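Local coordinates for protein glycosyl hydrolase (Aspergillus fumigatus, PDB 2X8R) that hydrolyses the beta-1,4 bonds between N-acetylmuramic acid and N-acetylglucosamine in peptidoglycan as a family GH25 lysozyme, and probably has diacetylmuramidase activity as well, at residues S113-W118 and R145-A150; N149-G154 and P173-T178. All blocks are in the same frame, centred on the assembly; numbering follows the deposited sequence.

Contact 1 of 2, residues S113-W118 and R145-A150; sequences SQMVAW and RCTGNA
Val116 and Ala150 meet more closely than two methyl groups usually do: CG2 of Val116 lies 3.5 Å from CB of Ala150, and no hydrogen bond joins the two segments. The same Val116 CG2 comes within 3.7 Å of Thr147 CB, so one methyl serves both partners while the Val116 and Thr147 side chains cross at about a right angle. The rotation of the valine explains this: with CG1 anti to the backbone N (chi1 166°), CG2 lies anti to the carbonyl carbon and faces Thr147 and Ala150. The preceding residue, Met115, meets the end of helix 140-147 itself. Its CB lies 3.4 Å from the carbonyl O of Cys146, and its CG is 4.0 Å from Thr147 CG2, an oblique crossing of methylene against methyl. Trp142 packs against both Met115 and Thr147, adding an aromatic surface to this largely buried contact.

Thr147 divides its side chain between two tasks. CG2 faces the methionine, whereas OG1, held between backbone N and carbonyl carbon (chi1 75°), bonds to the carbonyl O of Trp143 and accepts from the backbone N of Ala150 at 3.0 Å. That last bond is nearly straight, at 174°, and spans the turn through Gly148, where the chain leaves helical geometry with positive phi; this is consistent with its helping to place the Ala150 methyl against Val116. Nearby, His112 NE2 bonds to Arg145 O, and the Cys146–Cys107 disulfide ties the end of helix 140-147 to the chain ahead of helix 112-130. The nearest CA atoms, those of Val116 and Thr147, are 5.9 Å apart. Together these features describe an ST motif at the end of helix 140-147, packed on the early turns of helix 112-130 in the TIM-barrel-related GH25 fold.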
ATOM      1  N   SER A 113     -13.678 -14.500  -9.621  1.00 10.42           N
ATOM      2  CA  SER A 113     -14.126 -13.457 -10.539  1.00 10.84           C
ATOM      3  C   SER A 113     -14.670 -12.277  -9.770  1.00 10.22           C
ATOM      4  O   SER A 113     -14.547 -11.137 -10.224  1.00 10.03           O
ATOM      5  CB  SER A 113     -15.142 -13.929 -11.584  1.00 12.62           C
ATOM      6  OG  SER A 113     -16.200 -14.595 -10.969  1.00 16.63           O
ATOM      7  N   GLN A 114     -15.303 -12.543  -8.639  1.00  9.38           N
ATOM      8  CA  GLN A 114     -15.801 -11.436  -7.798  1.00  9.51           C
ATOM      9  C   GLN A 114     -14.678 -10.583  -7.242  1.00 10.19           C
ATOM     10  O   GLN A 114     -14.800  -9.351  -7.154  1.00  9.52           O
ATOM     11  CB  GLN A 114     -16.683 -11.936  -6.654  1.00 11.58           C
ATOM     12  CG  GLN A 114     -18.004 -12.465  -7.169  1.00 10.39           C
ATOM     13  CD  GLN A 114     -18.795 -13.143  -6.094  1.00 11.30           C
ATOM     14  OE1 GLN A 114     -18.241 -13.882  -5.271  1.00 10.82           O
ATOM     15  NE2 GLN A 114     -20.111 -12.893  -6.070  1.00 11.71           N
ATOM     16  N   MET A 115     -13.614 -11.250  -6.810  1.00  8.70           N
ATOM     17  CA  MET A 115     -12.484 -10.539  -6.199  1.00  8.72           C
ATOM     18  C   MET A 115     -11.758  -9.730  -7.264  1.00  8.66           C
ATOM     19  O   MET A 115     -11.422  -8.557  -7.049  1.00  8.89           O
ATOM     20  CB  MET A 115     -11.557 -11.528  -5.524  1.00  8.57           C
ATOM     21  CG  MET A 115     -10.398 -10.874  -4.750  1.00  8.19           C
ATOM     22  SD  MET A 115     -10.941  -9.763  -3.446  1.00  9.07           S
ATOM     23  CE  MET A 115     -11.453 -10.988  -2.251  1.00  9.26           C
ATOM     24  N   VAL A 116     -11.552 -10.327  -8.442  1.00  7.52           N
ATOM     25  CA  VAL A 116     -10.888  -9.572  -9.506  1.00  7.91           C
ATOM     26  C   VAL A 116     -11.722  -8.315  -9.862  1.00  7.33           C
ATOM     27  O   VAL A 116     -11.178  -7.206 -10.025  1.00  6.91           O
ATOM     28  CB  VAL A 116     -10.577 -10.494 -10.684  1.00  7.62           C
ATOM     29  CG1 VAL A 116     -10.193  -9.688 -11.956  1.00  7.14           C
ATOM     30  CG2 VAL A 116      -9.467 -11.519 -10.241  1.00  7.66           C
ATOM     31  N   ALA A 117     -13.042  -8.468  -9.924  1.00  7.32           N
ATOM     32  CA  ALA A 117     -13.926  -7.351 -10.230  1.00  7.71           C
ATOM     33  C   ALA A 117     -13.853  -6.268  -9.142  1.00  8.52           C
ATOM     34  O   ALA A 117     -13.804  -5.054  -9.442  1.00  7.76           O
ATOM     35  CB  ALA A 117     -15.396  -7.862 -10.390  1.00  7.52           C
ATOM     36  N   TRP A 118     -13.841  -6.718  -7.890  1.00  7.87           N
ATOM     37  CA  TRP A 118     -13.764  -5.798  -6.737  1.00  7.87           C
ATOM     38  C   TRP A 118     -12.464  -4.977  -6.827  1.00  7.60           C
ATOM     39  O   TRP A 118     -12.508  -3.750  -6.753  1.00  7.24           O
ATOM     40  CB  TRP A 118     -13.823  -6.563  -5.401  1.00  8.08           C
ATOM     41  CG  TRP A 118     -14.025  -5.670  -4.222  1.00  8.15           C
ATOM     42  CD1 TRP A 118     -15.209  -5.434  -3.573  1.00  8.51           C
ATOM     43  CD2 TRP A 118     -13.025  -4.935  -3.506  1.00  8.24           C
ATOM     44  NE1 TRP A 118     -15.014  -4.539  -2.538  1.00  8.33           N
ATOM     45  CE2 TRP A 118     -13.683  -4.236  -2.461  1.00  8.49           C
ATOM     46  CE3 TRP A 118     -11.633  -4.789  -3.653  1.00  8.76           C
ATOM     47  CZ2 TRP A 118     -13.001  -3.385  -1.570  1.00  9.00           C
ATOM     48  CZ3 TRP A 118     -10.927  -3.930  -2.753  1.00  8.90           C
ATOM     49  CH2 TRP A 118     -11.613  -3.253  -1.724  1.00  9.27           C
ATOM     50  N   ARG A 145      -4.387 -17.493  -4.228  1.00  8.32           N
ATOM     51  CA  ARG A 145      -5.594 -18.128  -3.674  1.00  9.08           C
ATOM     52  C   ARG A 145      -6.856 -17.346  -3.998  1.00  9.67           C
ATOM     53  O   ARG A 145      -7.883 -17.944  -4.368  1.00 11.48           O
ATOM     54  CB  ARG A 145      -5.513 -18.329  -2.167  1.00 10.17           C
ATOM     55  CG  ARG A 145      -6.813 -18.915  -1.534  1.00 10.83           C
ATOM     56  CD  ARG A 145      -6.621 -19.149  -0.036  1.00 13.66           C
ATOM     57  NE  ARG A 145      -5.452 -19.994   0.190  1.00 15.07           N
ATOM     58  CZ  ARG A 145      -4.257 -19.576   0.626  1.00 16.27           C
ATOM     59  NH1 ARG A 145      -4.048 -18.298   0.945  1.00 13.93           N
ATOM     60  NH2 ARG A 145      -3.271 -20.467   0.764  1.00 17.05           N
ATOM     61  N   CYS A 146      -6.792 -16.024  -3.856  1.00  9.10           N
ATOM     62  CA  CYS A 146      -8.046 -15.277  -3.888  1.00  8.99           C
ATOM     63  C   CYS A 146      -8.410 -14.658  -5.236  1.00  7.97           C
ATOM     64  O   CYS A 146      -9.543 -14.222  -5.407  1.00  8.38           O
ATOM     65  CB  CYS A 146      -8.041 -14.214  -2.786  1.00  8.23           C
ATOM     66  SG  CYS A 146      -7.989 -14.915  -1.102  1.00  9.00           S
ATOM     67  N   THR A 147      -7.450 -14.599  -6.150  1.00  8.10           N
ATOM     68  CA  THR A 147      -7.709 -14.070  -7.491  1.00  8.31           C
ATOM     69  C   THR A 147      -7.462 -15.075  -8.606  1.00  9.17           C
ATOM     70  O   THR A 147      -7.680 -14.756  -9.793  1.00 10.60           O
ATOM     71  CB  THR A 147      -6.935 -12.742  -7.833  1.00  7.41           C
ATOM     72  OG1 THR A 147      -5.550 -13.025  -8.099  1.00  7.67           O
ATOM     73  CG2 THR A 147      -7.053 -11.750  -6.674  1.00  7.74           C
ATOM     74  N   GLY A 148      -7.006 -16.275  -8.251  1.00  9.77           N
ATOM     75  CA  GLY A 148      -6.526 -17.222  -9.276  1.00  9.31           C
ATOM     76  C   GLY A 148      -5.261 -16.738  -9.966  1.00 11.10           C
ATOM     77  O   GLY A 148      -5.040 -17.010 -11.163  1.00 11.67           O
ATOM     78  N   ASN A 149      -4.436 -16.009  -9.218  1.00 10.15           N
ATOM     79  CA  ASN A 149      -3.204 -15.384  -9.721  1.00 10.30           C
ATOM     80  C   ASN A 149      -3.443 -14.472 -10.909  1.00 10.42           C
ATOM     81  O   ASN A 149      -2.751 -14.539 -11.923  1.00  9.75           O
ATOM     82  CB  ASN A 149      -2.140 -16.440 -10.049  1.00 10.14           C
ATOM     83  CG  ASN A 149      -0.760 -15.867 -10.068  1.00 10.71           C
ATOM     84  OD1 ASN A 149      -0.468 -14.905  -9.353  1.00 10.22           O
ATOM     85  ND2 ASN A 149       0.123 -16.458 -10.883  1.00 11.44           N
ATOM     86  N   ALA A 150      -4.442 -13.614 -10.770  1.00 10.49           N
ATOM     87  CA  ALA A 150      -4.967 -12.865 -11.883  1.00 11.10           C
ATOM     88  C   ALA A 150      -3.953 -11.917 -12.524  1.00 11.05           C
ATOM     89  O   ALA A 150      -3.184 -11.206 -11.852  1.00 10.54           O
ATOM     90  CB  ALA A 150      -6.237 -12.066 -11.433  1.00 10.71           C
TER

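Contact 2 of 2, residues N149-G154 and P173-T178; sequences NAKGFG and PGDWKT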
ATOM      1  N   ASN A 149      -4.436 -16.009  -9.218  1.00 10.15           N
ATOM      2  CA  ASN A 149      -3.204 -15.384  -9.721  1.00 10.30           C
ATOM      3  C   ASN A 149      -3.443 -14.472 -10.909  1.00 10.42           C
ATOM      4  O   ASN A 149      -2.751 -14.539 -11.923  1.00  9.75           O
ATOM      5  CB  ASN A 149      -2.140 -16.440 -10.049  1.00 10.14           C
ATOM      6  CG  ASN A 149      -0.760 -15.867 -10.068  1.00 10.71           C
ATOM      7  OD1 ASN A 149      -0.468 -14.905  -9.353  1.00 10.22           O
ATOM      8  ND2 ASN A 149       0.123 -16.458 -10.883  1.00 11.44           N
ATOM      9  N   ALA A 150      -4.442 -13.614 -10.770  1.00 10.49           N
ATOM     10  CA  ALA A 150      -4.967 -12.865 -11.883  1.00 11.10           C
ATOM     11  C   ALA A 150      -3.953 -11.917 -12.524  1.00 11.05           C
ATOM     12  O   ALA A 150      -3.184 -11.206 -11.852  1.00 10.54           O
ATOM     13  CB  ALA A 150      -6.237 -12.066 -11.433  1.00 10.71           C
ATOM     14  N   LYS A 151      -3.979 -11.897 -13.851  1.00 11.80           N
ATOM     15  CA  LYS A 151      -3.243 -10.913 -14.643  1.00 11.77           C
ATOM     16  C   LYS A 151      -4.113  -9.672 -14.806  1.00 12.68           C
ATOM     17  O   LYS A 151      -5.243  -9.632 -14.287  1.00 13.36           O
ATOM     18  CB  LYS A 151      -2.879 -11.535 -16.002  1.00 12.50           C
ATOM     19  CG  LYS A 151      -2.147 -12.875 -15.800  1.00 15.94           C
ATOM     20  CD  LYS A 151      -1.775 -13.503 -17.128  1.00 18.74           C
ATOM     21  CE  LYS A 151      -0.737 -14.592 -16.917  1.00 22.76           C
ATOM     22  NZ  LYS A 151      -0.480 -15.158 -18.263  1.00 31.73           N
ATOM     23  N   GLY A 152      -3.568  -8.647 -15.469  1.00 12.09           N
ATOM     24  CA  GLY A 152      -4.329  -7.432 -15.803  1.00 11.75           C
ATOM     25  C   GLY A 152      -4.018  -6.215 -14.958  1.00 11.67           C
ATOM     26  O   GLY A 152      -4.499  -5.103 -15.257  1.00 12.68           O
ATOM     27  N   PHE A 153      -3.176  -6.366 -13.928  1.00 10.52           N
ATOM     28  CA  PHE A 153      -2.891  -5.204 -13.038  1.00 10.86           C
ATOM     29  C   PHE A 153      -1.429  -4.808 -13.088  1.00 12.02           C
ATOM     30  O   PHE A 153      -1.061  -3.730 -12.603  1.00 11.85           O
ATOM     31  CB  PHE A 153      -3.219  -5.539 -11.570  1.00 10.37           C
ATOM     32  CG  PHE A 153      -4.680  -5.847 -11.320  1.00 10.31           C
ATOM     33  CD1 PHE A 153      -5.558  -4.820 -10.987  1.00 10.30           C
ATOM     34  CD2 PHE A 153      -5.158  -7.150 -11.430  1.00 10.79           C
ATOM     35  CE1 PHE A 153      -6.947  -5.088 -10.764  1.00 11.86           C
ATOM     36  CE2 PHE A 153      -6.501  -7.453 -11.186  1.00 11.84           C
ATOM     37  CZ  PHE A 153      -7.418  -6.390 -10.875  1.00 11.82           C
ATOM     38  N   GLY A 154      -0.606  -5.685 -13.659  1.00 11.26           N
ATOM     39  CA  GLY A 154       0.831  -5.573 -13.637  1.00 13.25           C
ATOM     40  C   GLY A 154       1.427  -4.405 -14.379  1.00 13.84           C
ATOM     41  O   GLY A 154       2.455  -3.846 -13.964  1.00 16.26           O
ATOM     42  N   PRO A 173       3.683 -12.403  -8.355  1.00 11.03           N
ATOM     43  CA  PRO A 173       2.311 -12.773  -8.715  1.00  9.67           C
ATOM     44  C   PRO A 173       1.857 -12.176 -10.038  1.00  9.27           C
ATOM     45  O   PRO A 173       2.461 -11.219 -10.575  1.00  8.92           O
ATOM     46  CB  PRO A 173       1.484 -12.192  -7.565  1.00  9.96           C
ATOM     47  CG  PRO A 173       2.307 -11.001  -7.107  1.00 10.32           C
ATOM     48  CD  PRO A 173       3.729 -11.481  -7.204  1.00  9.95           C
ATOM     49  N   GLY A 174       0.746 -12.712 -10.543  1.00  9.78           N
ATOM     50  CA  GLY A 174       0.046 -12.036 -11.663  1.00  9.70           C
ATOM     51  C   GLY A 174       0.923 -11.854 -12.892  1.00 10.98           C
ATOM     52  O   GLY A 174       1.755 -12.715 -13.202  1.00 11.99           O
ATOM     53  N   ASP A 175       0.743 -10.736 -13.591  1.00 12.19           N
ATOM     54  CA  ASP A 175       1.599 -10.386 -14.729  1.00 13.47           C
ATOM     55  C   ASP A 175       2.571  -9.285 -14.372  1.00 14.86           C
ATOM     56  O   ASP A 175       3.156  -8.630 -15.268  1.00 13.75           O
ATOM     57  CB  ASP A 175       0.796 -10.010 -16.016  1.00 14.08           C
ATOM     58  CG  ASP A 175      -0.164  -8.848 -15.805  1.00 14.85           C
ATOM     59  OD1 ASP A 175      -0.139  -8.225 -14.731  1.00 15.39           O
ATOM     60  OD2 ASP A 175      -0.953  -8.548 -16.733  1.00 15.46           O
ATOM     61  N   TRP A 176       2.791  -9.072 -13.074  1.00 12.91           N
ATOM     62  CA  TRP A 176       3.867  -8.127 -12.738  1.00 11.41           C
ATOM     63  C   TRP A 176       5.263  -8.581 -13.214  1.00 12.11           C
ATOM     64  O   TRP A 176       5.645  -9.736 -13.073  1.00 12.73           O
ATOM     65  CB  TRP A 176       3.916  -7.842 -11.242  1.00 10.36           C
ATOM     66  CG  TRP A 176       2.880  -6.859 -10.776  1.00  9.49           C
ATOM     67  CD1 TRP A 176       2.980  -5.483 -10.801  1.00  8.89           C
ATOM     68  CD2 TRP A 176       1.607  -7.161 -10.183  1.00  8.51           C
ATOM     69  NE1 TRP A 176       1.835  -4.926 -10.278  1.00  9.66           N
ATOM     70  CE2 TRP A 176       0.991  -5.925  -9.875  1.00  8.29           C
ATOM     71  CE3 TRP A 176       0.956  -8.363  -9.827  1.00  8.27           C
ATOM     72  CZ2 TRP A 176      -0.255  -5.847  -9.246  1.00  8.34           C
ATOM     73  CZ3 TRP A 176      -0.297  -8.302  -9.235  1.00  8.01           C
ATOM     74  CH2 TRP A 176      -0.895  -7.027  -8.940  1.00  8.06           C
ATOM     75  N   LYS A 177       6.035  -7.627 -13.738  1.00 12.17           N
ATOM     76  CA  LYS A 177       7.411  -7.898 -14.122  1.00 12.54           C
ATOM     77  C   LYS A 177       8.240  -8.145 -12.869  1.00 13.68           C
ATOM     78  O   LYS A 177       9.039  -9.073 -12.809  1.00 12.52           O
ATOM     79  CB  LYS A 177       7.966  -6.679 -14.867  1.00 13.71           C
ATOM     80  N   THR A 178       8.055  -7.289 -11.871  1.00 11.81           N
ATOM     81  CA  THR A 178       8.795  -7.360 -10.611  1.00 11.04           C
ATOM     82  C   THR A 178       8.035  -6.519  -9.588  1.00 10.57           C
ATOM     83  O   THR A 178       7.004  -5.957  -9.921  1.00 12.15           O
ATOM     84  CB  THR A 178      10.325  -6.932 -10.748  1.00 12.03           C
ATOM     85  OG1 THR A 178      11.004  -7.279  -9.533  1.00 15.10           O
ATOM     86  CG2 THR A 178      10.459  -5.458 -11.011  1.00 11.53           C
TER
HETATM   87  O   HOH W   1       2.834 -15.246 -11.383  1.00 23.86           O
HETATM   88  O   HOH W   2      -1.855  -8.828 -12.215  1.00 11.70           O
HETATM   89  O   HOH W   3       5.141  -4.938 -14.257  1.00 16.99           O
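Asp175 turns its carboxylate toward the backbone of 152-154, and Trp176, the next residue, lays an indole face against the same loop. Asp175 CG stands between its own backbone N and carbonyl carbon (chi1 58°), which brings the carboxylate to that backbone. The two acid oxygens divide the work. OD2 accepts from Gly152 N at 2.9 Å, with the donor well above the carboxylate plane (53° out of it), while OD1 takes a short but bent, weak bond from Gly154 N at 2.8 Å. A water reached by OD1 also bonds to Ala150 O and Phe153 N. Lys151 lays its CB and CG alongside the acid, CB 3.6 Å from Asp175 OD2, but its extended chain carries the ammonium away.

Over the five-membered ring of Trp176 stands Gly154 CA, 3.5 Å from the centroid and only 9° off the normal, a clear CH-pi contact; the missing side chain leaves Gly154 room beside Asp175 OD1 and Trp176 N. Phe153 CB is 3.8 Å from Trp176 CZ2, and the indole N-H is spent on Cys157 O.

At the other end Asn149 OD1 accepts from Gly174 N at 2.8 Å in a nearly straight bond, although the donor stands above the amide plane. Gly174, with positive phi, forms part of the type II' turn 173-176. The acid's charge is probably stabilised by two backbone N-H groups, one bond weak, and a water, with Lys151 NZ, 6.8 Å from Asp175 OD2, able to help only at long range.

Contacts 1 and 2 lie about 12 Å apart between centres, on the same side of the chain's centre, and share Asn149 and Ala150. Helix 112-130 comes first in sequence, followed by strand 135-138, helix 140-147 and the loop 149-154; strand 159-162 then precedes 173-178 and strand 181-185. The segment leaving helix 140-147 is therefore packed on an earlier helix in contact 1 and on a later loop in contact 2. The two also touch directly, Phe153 CZ lying 3.9 Å from Val116 O. Phe153 stacks on His120 of helix 112-130, so 149-154 is held to that helix, and contact 2 ties it in turn to the loop between strands 159-162 and 181-185.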